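Local coordinates for BH0493 protein (Bacillus halodurans C-125, PDB 2QEE) that probably acts as a zinc-dependent hydrolase of the amidohydrolase superfamily, binding zinc in its metal site, at residues D174-E179 and R208-W213; E66-M71 and D78-E83; E13-A18 and E396-D401; Q103-D108 and V360-I365; M259-K264 and G279-D284. One frame throughout, in Å; residues are numbered along the deposited sequence.

Contact 1. Residues D174-E179 and R208-W213; sequences DPLLNE and RFLTDW
The Phe209 ring meets Leu176 CD2 obliquely, the methyl lying 4.3 Å from Phe209 CD2. One ring face takes Trp213 CD1 from the next turn of the same helix, 3.5 Å above the plane and offset toward the rim. Phe209 CD1 in turn lies at the Trp213 edge, in the indole plane. Tyr192 adds an edge-to-face partner for Phe209. The closest approach between the segments is methyl to methyl: Leu176 CD2 stands 3.9 Å from Leu210 CD2, with the two side chains crossing obliquely. Leu176 reaches out because its CG is anti to the backbone N (chi1 176°), and CD2 thereby lies against both Phe209 and Leu210. The backbones stay well apart, with 9.9 Å between Leu176 CA and Leu210 CA. Leu187 of helix 180-189 touches both Leu176 and Phe209 and adds to the apolar cluster. On the far flank of helix 200-217, Arg208 NH1 and Asp212 OD2 form a salt bridge 3.5 Å long. This is helix-helix packing through side-chain ends, joining helix 200-217 to the short helix 174-178 beside strand 222-226, consistent with the helical layer around the distorted beta/alpha barrel of the amidohydrolase superfamily.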
# COMPACT_ATOMS: atom_id res chain seq x y z
N ASP C 174 16.78 -24.41 4.96
CA ASP C 174 15.62 -24.70 4.10
C ASP C 174 15.44 -26.23 3.84
O ASP C 174 14.35 -26.75 4.04
CB ASP C 174 15.69 -23.91 2.79
CG ASP C 174 15.58 -22.40 3.04
OD1 ASP C 174 16.09 -21.95 4.05
OD2 ASP C 174 14.97 -21.69 2.25
N PRO C 175 16.51 -26.93 3.42
CA PRO C 175 16.33 -28.35 3.04
C PRO C 175 15.88 -29.18 4.21
O PRO C 175 15.04 -30.10 4.04
CB PRO C 175 17.74 -28.76 2.58
CG PRO C 175 18.36 -27.43 2.05
CD PRO C 175 17.90 -26.47 3.17
N LEU C 176 16.39 -28.87 5.40
CA LEU C 176 15.94 -29.53 6.61
C LEU C 176 14.51 -29.22 7.03
O LEU C 176 13.74 -30.12 7.34
CB LEU C 176 16.90 -29.28 7.77
CG LEU C 176 16.49 -29.82 9.13
CD1 LEU C 176 16.74 -31.37 9.09
CD2 LEU C 176 17.32 -29.21 10.28
N LEU C 177 14.16 -27.94 7.09
CA LEU C 177 12.82 -27.61 7.54
C LEU C 177 11.73 -27.84 6.49
O LEU C 177 10.64 -28.23 6.87
CB LEU C 177 12.76 -26.13 8.01
CG LEU C 177 13.27 -25.83 9.42
CD1 LEU C 177 14.54 -26.53 9.69
CD2 LEU C 177 13.50 -24.33 9.59
N ASN C 178 12.04 -27.55 5.23
CA ASN C 178 11.05 -27.50 4.14
C ASN C 178 11.00 -28.79 3.33
O ASN C 178 10.01 -29.03 2.64
CB ASN C 178 11.35 -26.36 3.17
CG ASN C 178 11.18 -25.00 3.83
OD1 ASN C 178 10.59 -24.91 4.91
ND2 ASN C 178 11.78 -23.96 3.23
N GLU C 179 12.07 -29.57 3.38
CA GLU C 179 12.16 -30.80 2.54
C GLU C 179 12.60 -32.01 3.35
O GLU C 179 13.37 -32.86 2.84
CB GLU C 179 13.13 -30.55 1.39
CG GLU C 179 12.58 -29.55 0.39
CD GLU C 179 13.61 -29.18 -0.62
OE1 GLU C 179 13.43 -29.58 -1.80
OE2 GLU C 179 14.59 -28.51 -0.25
N ARG C 208 21.38 -32.79 17.21
CA ARG C 208 22.82 -32.98 17.08
C ARG C 208 23.34 -32.49 15.73
O ARG C 208 24.46 -31.95 15.64
CB ARG C 208 23.23 -34.44 17.40
CG ARG C 208 24.74 -34.63 17.43
CD ARG C 208 25.12 -36.04 17.90
NE ARG C 208 24.69 -37.07 16.95
CZ ARG C 208 25.35 -37.39 15.84
NH1 ARG C 208 26.49 -36.79 15.56
NH2 ARG C 208 24.89 -38.33 15.04
N PHE C 209 22.53 -32.62 14.68
CA PHE C 209 22.88 -32.10 13.38
C PHE C 209 23.06 -30.56 13.53
O PHE C 209 24.09 -29.98 13.12
CB PHE C 209 21.81 -32.46 12.33
CG PHE C 209 22.05 -31.82 11.00
CD1 PHE C 209 22.95 -32.37 10.10
CD2 PHE C 209 21.38 -30.62 10.64
CE1 PHE C 209 23.21 -31.79 8.87
CE2 PHE C 209 21.62 -30.02 9.38
CZ PHE C 209 22.56 -30.59 8.49
N LEU C 210 22.06 -29.90 14.11
CA LEU C 210 22.17 -28.44 14.29
C LEU C 210 23.40 -28.06 15.14
O LEU C 210 24.17 -27.15 14.75
CB LEU C 210 20.91 -27.88 14.91
CG LEU C 210 19.66 -28.05 14.04
CD1 LEU C 210 18.42 -27.65 14.88
CD2 LEU C 210 19.75 -27.31 12.69
N THR C 211 23.60 -28.77 16.26
CA THR C 211 24.67 -28.41 17.18
C THR C 211 26.04 -28.58 16.51
O THR C 211 26.97 -27.79 16.73
CB THR C 211 24.59 -29.28 18.48
OG1 THR C 211 23.35 -28.99 19.14
CG2 THR C 211 25.75 -28.93 19.41
N ASP C 212 26.18 -29.62 15.68
CA ASP C 212 27.45 -29.89 15.00
C ASP C 212 27.75 -28.79 14.02
O ASP C 212 28.91 -28.38 13.86
CB ASP C 212 27.43 -31.23 14.21
CG ASP C 212 27.56 -32.48 15.11
OD1 ASP C 212 27.83 -32.35 16.32
OD2 ASP C 212 27.37 -33.59 14.59
N TRP C 213 26.72 -28.28 13.35
CA TRP C 213 26.99 -27.22 12.36
C TRP C 213 27.18 -25.85 13.04
O TRP C 213 27.97 -25.05 12.57
CB TRP C 213 25.88 -27.19 11.31
CG TRP C 213 26.20 -28.23 10.30
CD1 TRP C 213 25.61 -29.46 10.16
CD2 TRP C 213 27.27 -28.18 9.36
NE1 TRP C 213 26.24 -30.16 9.14
CE2 TRP C 213 27.27 -29.39 8.64
CE3 TRP C 213 28.24 -27.22 9.05
CZ2 TRP C 213 28.18 -29.65 7.61
CZ3 TRP C 213 29.14 -27.47 8.02
CH2 TRP C 213 29.11 -28.68 7.31

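Contact 2. Residues E66-M71 and D78-E83; sequences EAFWAM and DLIWEE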
# COMPACT_ATOMS: atom_id res chain seq x y z
N GLU C 66 15.00 -22.27 -23.25
CA GLU C 66 15.93 -23.38 -23.50
C GLU C 66 17.20 -22.86 -24.20
O GLU C 66 18.31 -23.20 -23.80
CB GLU C 66 15.24 -24.48 -24.34
CG GLU C 66 13.99 -25.08 -23.69
CD GLU C 66 12.76 -24.17 -23.75
OE1 GLU C 66 12.65 -23.34 -24.68
OE2 GLU C 66 11.89 -24.29 -22.85
N ALA C 67 17.03 -22.03 -25.23
CA ALA C 67 18.17 -21.53 -25.97
C ALA C 67 19.02 -20.68 -25.02
O ALA C 67 20.25 -20.76 -25.04
CB ALA C 67 17.74 -20.73 -27.18
N PHE C 68 18.35 -19.90 -24.16
CA PHE C 68 19.07 -19.06 -23.19
C PHE C 68 20.00 -19.88 -22.27
O PHE C 68 21.19 -19.57 -22.11
CB PHE C 68 18.09 -18.18 -22.37
CG PHE C 68 18.77 -17.28 -21.38
CD1 PHE C 68 19.30 -16.06 -21.79
CD2 PHE C 68 18.93 -17.68 -20.06
CE1 PHE C 68 20.00 -15.25 -20.87
CE2 PHE C 68 19.62 -16.87 -19.14
CZ PHE C 68 20.13 -15.66 -19.55
N TRP C 69 19.46 -20.94 -21.69
CA TRP C 69 20.22 -21.72 -20.73
C TRP C 69 21.35 -22.48 -21.42
O TRP C 69 22.35 -22.84 -20.77
CB TRP C 69 19.29 -22.67 -20.00
CG TRP C 69 18.39 -21.98 -19.01
CD1 TRP C 69 17.04 -22.16 -18.88
CD2 TRP C 69 18.77 -21.01 -18.03
NE1 TRP C 69 16.56 -21.36 -17.86
CE2 TRP C 69 17.60 -20.64 -17.33
CE3 TRP C 69 19.99 -20.41 -17.67
CZ2 TRP C 69 17.61 -19.69 -16.30
CZ3 TRP C 69 20.00 -19.46 -16.65
CH2 TRP C 69 18.82 -19.13 -15.96
N ALA C 70 21.18 -22.70 -22.73
CA ALA C 70 22.19 -23.37 -23.58
C ALA C 70 23.34 -22.46 -23.97
O ALA C 70 24.41 -22.94 -24.42
CB ALA C 70 21.52 -23.93 -24.88
N MET C 71 23.13 -21.14 -23.86
CA MET C 71 24.20 -20.20 -24.13
C MET C 71 25.24 -20.21 -23.03
O MET C 71 24.96 -20.60 -21.88
CB MET C 71 23.65 -18.77 -24.30
CG MET C 71 22.79 -18.52 -25.55
SD MET C 71 22.13 -16.82 -25.51
CE MET C 71 21.37 -16.83 -23.93
N ASP C 78 25.84 -10.94 -23.13
CA ASP C 78 25.69 -10.19 -24.34
C ASP C 78 24.20 -9.96 -24.72
O ASP C 78 23.83 -8.87 -25.14
CB ASP C 78 26.35 -10.96 -25.52
CG ASP C 78 27.86 -10.91 -25.51
OD1 ASP C 78 28.47 -10.06 -24.84
OD2 ASP C 78 28.44 -11.73 -26.26
N LEU C 79 23.39 -11.02 -24.66
CA LEU C 79 21.98 -10.92 -25.00
C LEU C 79 21.28 -9.91 -24.02
O LEU C 79 20.49 -9.05 -24.46
CB LEU C 79 21.30 -12.29 -24.85
CG LEU C 79 19.80 -12.28 -25.21
CD1 LEU C 79 19.53 -11.96 -26.68
CD2 LEU C 79 19.10 -13.57 -24.78
N ILE C 80 21.53 -10.10 -22.73
CA ILE C 80 20.92 -9.22 -21.66
C ILE C 80 21.31 -7.76 -21.92
O ILE C 80 20.44 -6.87 -21.90
CB ILE C 80 21.21 -9.74 -20.25
CG1 ILE C 80 20.42 -11.06 -20.06
CG2 ILE C 80 20.85 -8.65 -19.14
CD1 ILE C 80 20.80 -11.87 -18.80
N TRP C 81 22.59 -7.53 -22.25
CA TRP C 81 23.07 -6.18 -22.54
C TRP C 81 22.31 -5.57 -23.72
O TRP C 81 21.76 -4.47 -23.64
CB TRP C 81 24.58 -6.19 -22.82
CG TRP C 81 25.17 -4.84 -22.95
CD1 TRP C 81 25.59 -4.24 -24.10
CD2 TRP C 81 25.48 -3.93 -21.89
NE1 TRP C 81 26.13 -3.01 -23.83
CE2 TRP C 81 26.10 -2.80 -22.48
CE3 TRP C 81 25.34 -3.98 -20.50
CZ2 TRP C 81 26.54 -1.70 -21.72
CZ3 TRP C 81 25.77 -2.89 -19.74
CH2 TRP C 81 26.34 -1.76 -20.35
N GLU C 82 22.27 -6.29 -24.84
CA GLU C 82 21.57 -5.79 -26.01
C GLU C 82 20.06 -5.54 -25.75
O GLU C 82 19.56 -4.48 -26.12
CB GLU C 82 21.77 -6.79 -27.17
CG GLU C 82 21.06 -6.41 -28.45
CD GLU C 82 21.65 -5.18 -29.16
OE1 GLU C 82 22.79 -4.74 -28.84
OE2 GLU C 82 20.93 -4.65 -30.03
N GLU C 83 19.38 -6.47 -25.08
CA GLU C 83 17.92 -6.41 -24.98
C GLU C 83 17.47 -5.40 -23.93
O GLU C 83 16.45 -4.76 -24.12
CB GLU C 83 17.34 -7.77 -24.58
CG GLU C 83 17.59 -8.89 -25.68
CD GLU C 83 16.53 -8.88 -26.78
OE1 GLU C 83 15.65 -8.00 -26.79
OE2 GLU C 83 16.55 -9.79 -27.65
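Helices 65-70 and 73-86 form a helical hairpin with a very short connection, and Phe68, Met71, Leu79 and Ile80 lie between them. The Phe68 ring presents its edge to the second helix. Leu79 CD2 lies in the ring plane, 3.9 Å from Phe68 CD1, and Ile80 CD1 sits near that plane, 3.9 Å from Phe68 CZ. Thus two methyls from consecutive residues meet neighbouring parts of one aromatic rim. With chi1 at -179° the Phe68 ring points away from its own backbone N and across to helix 73-86; Ile80 crosses it at about a right angle. Leu79 CD2 also receives the terminal methyl of the methionine, with Met71 CE 4.1 Å away. The Met71 chain runs extended as far as SD and then bends at chi3 (-54°), bringing CE back toward the leucine. Trp69 offers one face to Phe68 CD2, 3.7 Å above the indole plane, while Trp69 CH2 lies at the Phe68 edge. Val54 of helix 51-58 touches Phe68, and Leu53 and Val57 touch Ile80, extending the cluster. Beside the apolar patch Phe68 O accepts a hydrogen bond from Gln76 NE2 of helix 73-86. The contact itself is wholly apolar, implying that shape and burial of carbon surface, rather than directed bonds between the two segments, hold them together.

Contact 3. Residues E13-A18 and E396-D401; sequences EKVKNA and EEIKRD
Ile398 lays both its branches against helix 8-21: its CD1 meets Val15 CG2 at 3.9 Å, and its CG2 meets Ala18 CB, also at 3.9 Å. The same Val15 methyl reaches the second branch, with CG2 4.1 Å from Ile398 CG2, so the isoleucine straddles it while the two side chains cross at about a right angle. Ile398 CG1 lies anti to the carbonyl carbon (chi1 -69°), leaving CG2 to face the alanine. Here the N-terminal helix packs on the C-terminal helix 395-414; the short axes approach to 9.6 Å and cross at -37°. At the border of the patch, Lys399 CG runs past Ala18 CB at 4.2 Å. Val15 also touches Leu379, Ile380 and Tyr383 of helix 363-388, which makes this a three-helix junction. On helix 395-414, Arg400 NE and NH2 both reach Asp401 OD1 from one face of its carboxylate, and Asp401 OD2 bonds to Tyr383 OH and to Ser89 OG of the third subunit.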
# COMPACT_ATOMS: atom_id res chain seq x y z
N GLU C 13 23.68 17.84 4.51
CA GLU C 13 25.09 17.56 4.23
C GLU C 13 25.63 16.56 5.26
O GLU C 13 26.31 15.59 4.91
CB GLU C 13 25.86 18.89 4.31
CG GLU C 13 27.37 18.83 4.07
CD GLU C 13 28.08 20.01 4.77
OE1 GLU C 13 29.17 19.78 5.37
OE2 GLU C 13 27.53 21.17 4.73
N LYS C 14 25.34 16.83 6.53
CA LYS C 14 25.92 16.07 7.61
C LYS C 14 25.35 14.64 7.67
O LYS C 14 26.07 13.64 7.98
CB LYS C 14 25.77 16.84 8.91
CG LYS C 14 26.75 18.05 8.86
CD LYS C 14 27.13 18.60 10.22
CE LYS C 14 28.10 19.82 10.11
NZ LYS C 14 28.90 19.85 8.87
N VAL C 15 24.05 14.55 7.39
CA VAL C 15 23.42 13.21 7.37
C VAL C 15 24.00 12.41 6.23
O VAL C 15 24.35 11.24 6.43
CB VAL C 15 21.85 13.24 7.30
CG1 VAL C 15 21.28 11.79 7.08
CG2 VAL C 15 21.27 13.84 8.60
N LYS C 16 24.03 13.00 5.03
CA LYS C 16 24.59 12.29 3.87
C LYS C 16 26.04 11.84 4.14
O LYS C 16 26.41 10.69 3.85
CB LYS C 16 24.52 13.14 2.62
CG LYS C 16 23.14 13.26 2.12
CD LYS C 16 23.08 14.36 1.06
CE LYS C 16 21.63 14.75 0.82
NZ LYS C 16 21.38 15.68 -0.32
N ASN C 17 26.85 12.72 4.72
CA ASN C 17 28.21 12.32 5.05
C ASN C 17 28.26 11.19 6.08
O ASN C 17 29.05 10.24 5.90
CB ASN C 17 29.02 13.51 5.58
CG ASN C 17 29.30 14.56 4.52
OD1 ASN C 17 29.64 15.71 4.87
ND2 ASN C 17 29.24 14.19 3.24
N ALA C 18 27.49 11.28 7.16
CA ALA C 18 27.46 10.24 8.18
C ALA C 18 27.05 8.87 7.55
O ALA C 18 27.71 7.82 7.81
CB ALA C 18 26.50 10.62 9.26
N GLU C 396 27.24 14.32 16.37
CA GLU C 396 27.63 13.10 17.10
C GLU C 396 26.42 12.17 17.28
O GLU C 396 26.56 10.94 17.14
CB GLU C 396 28.32 13.40 18.43
CG GLU C 396 29.78 13.86 18.22
CD GLU C 396 30.60 12.90 17.31
OE1 GLU C 396 30.82 11.74 17.73
OE2 GLU C 396 31.00 13.31 16.18
N GLU C 397 25.25 12.76 17.55
CA GLU C 397 24.04 11.96 17.67
C GLU C 397 23.64 11.32 16.36
O GLU C 397 23.21 10.14 16.37
CB GLU C 397 22.90 12.78 18.25
CG GLU C 397 23.14 13.12 19.75
CD GLU C 397 22.27 14.29 20.23
OE1 GLU C 397 21.71 14.97 19.36
OE2 GLU C 397 22.21 14.50 21.46
N ILE C 398 23.74 12.08 15.27
CA ILE C 398 23.42 11.52 13.92
C ILE C 398 24.39 10.33 13.67
O ILE C 398 23.96 9.25 13.24
CB ILE C 398 23.60 12.57 12.84
CG1 ILE C 398 22.52 13.64 13.00
CG2 ILE C 398 23.58 11.91 11.42
CD1 ILE C 398 22.77 14.86 12.09
N LYS C 399 25.67 10.52 14.00
CA LYS C 399 26.68 9.44 13.75
C LYS C 399 26.33 8.18 14.55
O LYS C 399 26.37 7.08 14.00
CB LYS C 399 28.08 9.97 14.09
CG LYS C 399 28.58 10.83 12.96
CD LYS C 399 29.97 11.38 13.32
CE LYS C 399 30.49 12.28 12.20
NZ LYS C 399 31.96 12.48 12.30
N ARG C 400 25.88 8.36 15.79
CA ARG C 400 25.47 7.28 16.66
C ARG C 400 24.24 6.54 16.06
O ARG C 400 24.19 5.30 15.97
CB ARG C 400 25.11 7.86 18.02
CG ARG C 400 24.49 6.89 18.92
CD ARG C 400 23.78 7.56 20.08
NE ARG C 400 22.64 8.35 19.58
CZ ARG C 400 22.03 9.26 20.32
NH1 ARG C 400 22.45 9.46 21.57
NH2 ARG C 400 21.02 9.96 19.81
N ASP C 401 23.22 7.29 15.68
CA ASP C 401 21.99 6.69 15.15
C ASP C 401 22.31 5.93 13.85
O ASP C 401 21.73 4.85 13.63
CB ASP C 401 20.94 7.78 14.81
CG ASP C 401 20.43 8.58 16.03
OD1 ASP C 401 20.49 8.14 17.18
OD2 ASP C 401 20.02 9.74 15.78

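Contact 4. Residues Q103-D108 and V360-I365; sequences QGLGLD and VLEQLI
Leu105 leaves the C-terminal end of helix 93-104, where a Schellman motif with Gly106 at positive phi closes the last turn, and reaches toward helix 363-388. From CB onward, chi1 of -71° sets CG beside the backbone N. CG then lies 3.9 Å from Ile365 CD1. At the tip the methyls part: CD2 stays against the same Ile365 CD1 at 3.9 Å, whereas CD1 lies 4.0 Å from Glu362 CG. The leucine crosses the isoleucine at a slant and the glutamate at about a right angle. Glu362 bends at chi2 (76°), offering its aliphatic part to Leu105 while its carboxylate is bound by Gln129 NE2 at OE2 and by Asp43 N at OE1. Tyr120 and Phe121 of helix 114-122 also touch Leu105. With no side chain on Gly104, its CA comes within 4.3 Å of the branch methyl Ile365 CG2.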
# COMPACT_ATOMS: atom_id res chain seq x y z
N GLN C 103 30.24 2.24 -12.76
CA GLN C 103 30.72 3.57 -12.42
C GLN C 103 31.60 3.51 -11.15
O GLN C 103 32.68 4.13 -11.09
CB GLN C 103 29.51 4.50 -12.20
CG GLN C 103 29.92 5.97 -12.17
CD GLN C 103 28.82 6.84 -11.66
OE1 GLN C 103 28.18 6.54 -10.61
NE2 GLN C 103 28.54 7.92 -12.41
N GLY C 104 31.13 2.78 -10.13
CA GLY C 104 31.84 2.69 -8.85
C GLY C 104 33.25 2.17 -9.06
O GLY C 104 34.20 2.60 -8.39
N LEU C 105 33.39 1.25 -10.01
CA LEU C 105 34.67 0.58 -10.26
C LEU C 105 35.62 1.43 -11.09
O LEU C 105 36.76 1.01 -11.35
CB LEU C 105 34.39 -0.76 -10.96
CG LEU C 105 33.74 -1.87 -10.08
CD1 LEU C 105 33.31 -3.00 -11.03
CD2 LEU C 105 34.68 -2.38 -9.02
N GLY C 106 35.18 2.63 -11.48
CA GLY C 106 35.99 3.50 -12.31
C GLY C 106 35.83 3.16 -13.78
O GLY C 106 36.57 3.69 -14.62
N LEU C 107 34.85 2.31 -14.11
CA LEU C 107 34.54 2.09 -15.51
C LEU C 107 33.58 3.19 -16.02
O LEU C 107 33.02 3.97 -15.24
CB LEU C 107 34.07 0.67 -15.79
CG LEU C 107 35.01 -0.39 -15.18
CD1 LEU C 107 34.50 -1.77 -15.22
CD2 LEU C 107 36.39 -0.41 -15.94
N ASP C 108 33.40 3.26 -17.32
CA ASP C 108 32.63 4.35 -17.86
C ASP C 108 31.38 3.85 -18.60
O ASP C 108 31.47 3.35 -19.72
CB ASP C 108 33.54 5.15 -18.78
CG ASP C 108 32.89 6.36 -19.38
OD1 ASP C 108 31.75 6.74 -18.97
OD2 ASP C 108 33.55 6.96 -20.27
N VAL C 360 26.19 -11.56 -6.34
CA VAL C 360 27.39 -11.30 -7.13
C VAL C 360 28.12 -10.20 -6.37
O VAL C 360 27.50 -9.18 -6.00
CB VAL C 360 27.05 -10.84 -8.54
CG1 VAL C 360 28.33 -10.46 -9.32
CG2 VAL C 360 26.23 -11.94 -9.30
N LEU C 361 29.41 -10.41 -6.13
CA LEU C 361 30.20 -9.52 -5.28
C LEU C 361 29.98 -8.04 -5.55
O LEU C 361 29.68 -7.30 -4.62
CB LEU C 361 31.70 -9.80 -5.45
CG LEU C 361 32.67 -8.94 -4.63
CD1 LEU C 361 32.44 -9.02 -3.14
CD2 LEU C 361 34.09 -9.41 -5.03
N GLU C 362 30.08 -7.61 -6.81
CA GLU C 362 30.02 -6.16 -7.14
C GLU C 362 28.68 -5.51 -6.80
O GLU C 362 28.64 -4.27 -6.66
CB GLU C 362 30.29 -5.88 -8.60
CG GLU C 362 31.74 -6.15 -9.03
CD GLU C 362 32.08 -7.64 -9.20
OE1 GLU C 362 31.20 -8.52 -9.14
OE2 GLU C 362 33.27 -7.91 -9.44
N GLN C 363 27.64 -6.31 -6.61
CA GLN C 363 26.33 -5.77 -6.24
C GLN C 363 26.32 -5.03 -4.89
O GLN C 363 25.44 -4.20 -4.62
CB GLN C 363 25.30 -6.88 -6.18
CG GLN C 363 25.02 -7.53 -7.54
CD GLN C 363 24.12 -8.75 -7.45
OE1 GLN C 363 24.04 -9.41 -6.43
NE2 GLN C 363 23.44 -9.07 -8.55
N LEU C 364 27.27 -5.32 -4.02
CA LEU C 364 27.42 -4.52 -2.79
C LEU C 364 27.52 -3.06 -3.15
O LEU C 364 26.98 -2.22 -2.39
CB LEU C 364 28.69 -4.93 -2.02
CG LEU C 364 28.60 -6.31 -1.44
CD1 LEU C 364 29.95 -6.57 -0.73
CD2 LEU C 364 27.50 -6.37 -0.41
N ILE C 365 28.13 -2.73 -4.29
CA ILE C 365 28.32 -1.31 -4.63
C ILE C 365 26.92 -0.69 -4.80
O ILE C 365 26.58 0.29 -4.10
CB ILE C 365 29.14 -1.13 -5.92
CG1 ILE C 365 30.56 -1.66 -5.68
CG2 ILE C 365 29.26 0.40 -6.30
CD1 ILE C 365 31.47 -1.63 -6.95

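Contact 5. Residues M259-K264 and G279-D284; sequences MMIGVK and GKASMD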
# COMPACT_ATOMS: atom_id res chain seq x y z
N MET C 259 13.64 -15.63 9.80
CA MET C 259 12.59 -16.17 8.95
C MET C 259 12.33 -15.17 7.83
O MET C 259 12.05 -14.02 8.10
CB MET C 259 11.31 -16.35 9.74
CG MET C 259 11.45 -17.28 10.96
SD MET C 259 9.91 -17.62 11.82
CE MET C 259 9.65 -16.11 12.67
N MET C 260 12.47 -15.63 6.60
CA MET C 260 12.23 -14.80 5.42
C MET C 260 10.95 -15.34 4.78
O MET C 260 10.99 -16.41 4.17
CB MET C 260 13.45 -14.90 4.51
CG MET C 260 14.71 -14.49 5.31
SD MET C 260 16.19 -14.35 4.31
CE MET C 260 15.94 -15.40 2.91
N ILE C 261 9.83 -14.62 4.95
CA ILE C 261 8.54 -15.23 4.73
C ILE C 261 7.88 -14.62 3.48
O ILE C 261 7.86 -13.40 3.32
CB ILE C 261 7.65 -14.98 5.95
CG1 ILE C 261 8.20 -15.71 7.20
CG2 ILE C 261 6.19 -15.47 5.64
CD1 ILE C 261 7.64 -15.16 8.55
N GLY C 262 7.30 -15.46 2.61
CA GLY C 262 6.41 -14.93 1.55
C GLY C 262 6.77 -15.38 0.14
O GLY C 262 6.07 -15.02 -0.81
N VAL C 263 7.79 -16.24 0.01
CA VAL C 263 8.25 -16.66 -1.32
C VAL C 263 7.46 -17.90 -1.74
O VAL C 263 7.35 -18.87 -0.97
CB VAL C 263 9.80 -16.93 -1.37
CG1 VAL C 263 10.24 -18.02 -0.38
CG2 VAL C 263 10.20 -17.27 -2.78
N LYS C 264 6.86 -17.82 -2.91
CA LYS C 264 6.17 -18.98 -3.51
C LYS C 264 7.13 -19.58 -4.57
O LYS C 264 7.35 -19.02 -5.64
CB LYS C 264 4.83 -18.51 -4.11
CG LYS C 264 4.07 -19.68 -4.80
CD LYS C 264 2.58 -19.28 -5.05
CE LYS C 264 1.78 -20.52 -5.45
NZ LYS C 264 0.46 -20.18 -6.07
N GLY C 279 3.50 -14.11 -2.09
CA GLY C 279 2.11 -14.08 -1.59
C GLY C 279 2.14 -13.41 -0.23
O GLY C 279 3.16 -13.50 0.48
N LYS C 280 1.02 -12.78 0.11
CA LYS C 280 0.81 -12.24 1.46
C LYS C 280 0.69 -13.41 2.44
O LYS C 280 0.01 -14.39 2.15
CB LYS C 280 -0.42 -11.33 1.51
CG LYS C 280 -0.54 -10.56 2.87
CD LYS C 280 -1.85 -9.85 2.87
CE LYS C 280 -2.02 -9.03 4.17
NZ LYS C 280 -3.33 -8.34 4.20
N ALA C 281 1.34 -13.28 3.61
CA ALA C 281 1.29 -14.35 4.64
C ALA C 281 0.36 -13.89 5.77
O ALA C 281 0.16 -12.66 6.01
CB ALA C 281 2.76 -14.64 5.25
N SER C 282 -0.16 -14.86 6.54
CA SER C 282 -0.77 -14.55 7.84
C SER C 282 0.33 -14.14 8.82
O SER C 282 1.42 -14.69 8.78
CB SER C 282 -1.47 -15.78 8.44
OG SER C 282 -1.99 -15.43 9.72
N MET C 283 0.01 -13.21 9.73
CA MET C 283 0.97 -12.86 10.79
C MET C 283 0.82 -13.82 11.99
O MET C 283 1.64 -13.77 12.89
CB MET C 283 0.81 -11.42 11.28
CG MET C 283 0.94 -10.36 10.14
SD MET C 283 2.56 -10.43 9.33
CE MET C 283 3.61 -10.01 10.72
N ASP C 284 -0.18 -14.70 11.97
CA ASP C 284 -0.46 -15.51 13.17
C ASP C 284 0.73 -16.34 13.67
O ASP C 284 0.96 -16.43 14.91
CB ASP C 284 -1.65 -16.45 12.89
CG ASP C 284 -3.00 -15.72 12.82
OD1 ASP C 284 -3.05 -14.47 12.91
OD2 ASP C 284 -4.03 -16.43 12.63
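Apolar contact comes from Ile261 and Ala281, whose methyls meet closely: Ile261 CG2 is 3.6 Å from Ala281 CB. Ile261 chi1 of -66° sets CG1 beside the backbone N and leaves CG2 anti to it, facing the alanine. Hydrogen bonding between the segments comes from the backbone. Gly279 N donates to Gly262 O over 3.0 Å with an N-H...O angle of 152°, approaching in the carbonyl plane. This bond follows the antiparallel pairing of strands 257-264 and 277-278 and carries it one residue beyond the second strand. Gly262 interrupts its strand with a positive phi of 127°; there a CB would press on the carbonyl O of the residue before, which suits glycine. Capping forms the third kind: Ser282 OG accepts from Asp284 N at 3.0 Å, ahead of helix 284-292. A salt bridge reaches another chain, from Lys264 NZ to Glu287 OE1 of the second subunit. Within the fold, strand 257-264 runs between the parallel strands 222-226 and 298-302, bonding through Met260 to the former and through Met259 and Ile261 to the latter, while Ala281 touches Met302 and Met283 packs on helix 308-317.

Contacts 1, 3, 4 and 5 are buried, and contact 2, about 27 Å from the chain's centre, is partly so. Contact 5 alone of the five has a backbone hydrogen bond between its segments, in keeping with its place at the strands; the other four join helices or helix ends through apolar carbon. Contacts 2 and 4 involve successive helices, 73-86 and 93-104, with nearest atoms about 7 Å apart. Contacts 3 and 4 share helix 363-388, as lining in one and as partner in the other. Contact 3 encloses all the others along the chain. Contacts 3 and 5 both touch the third subunit, whereas contact 1 touches no other chain.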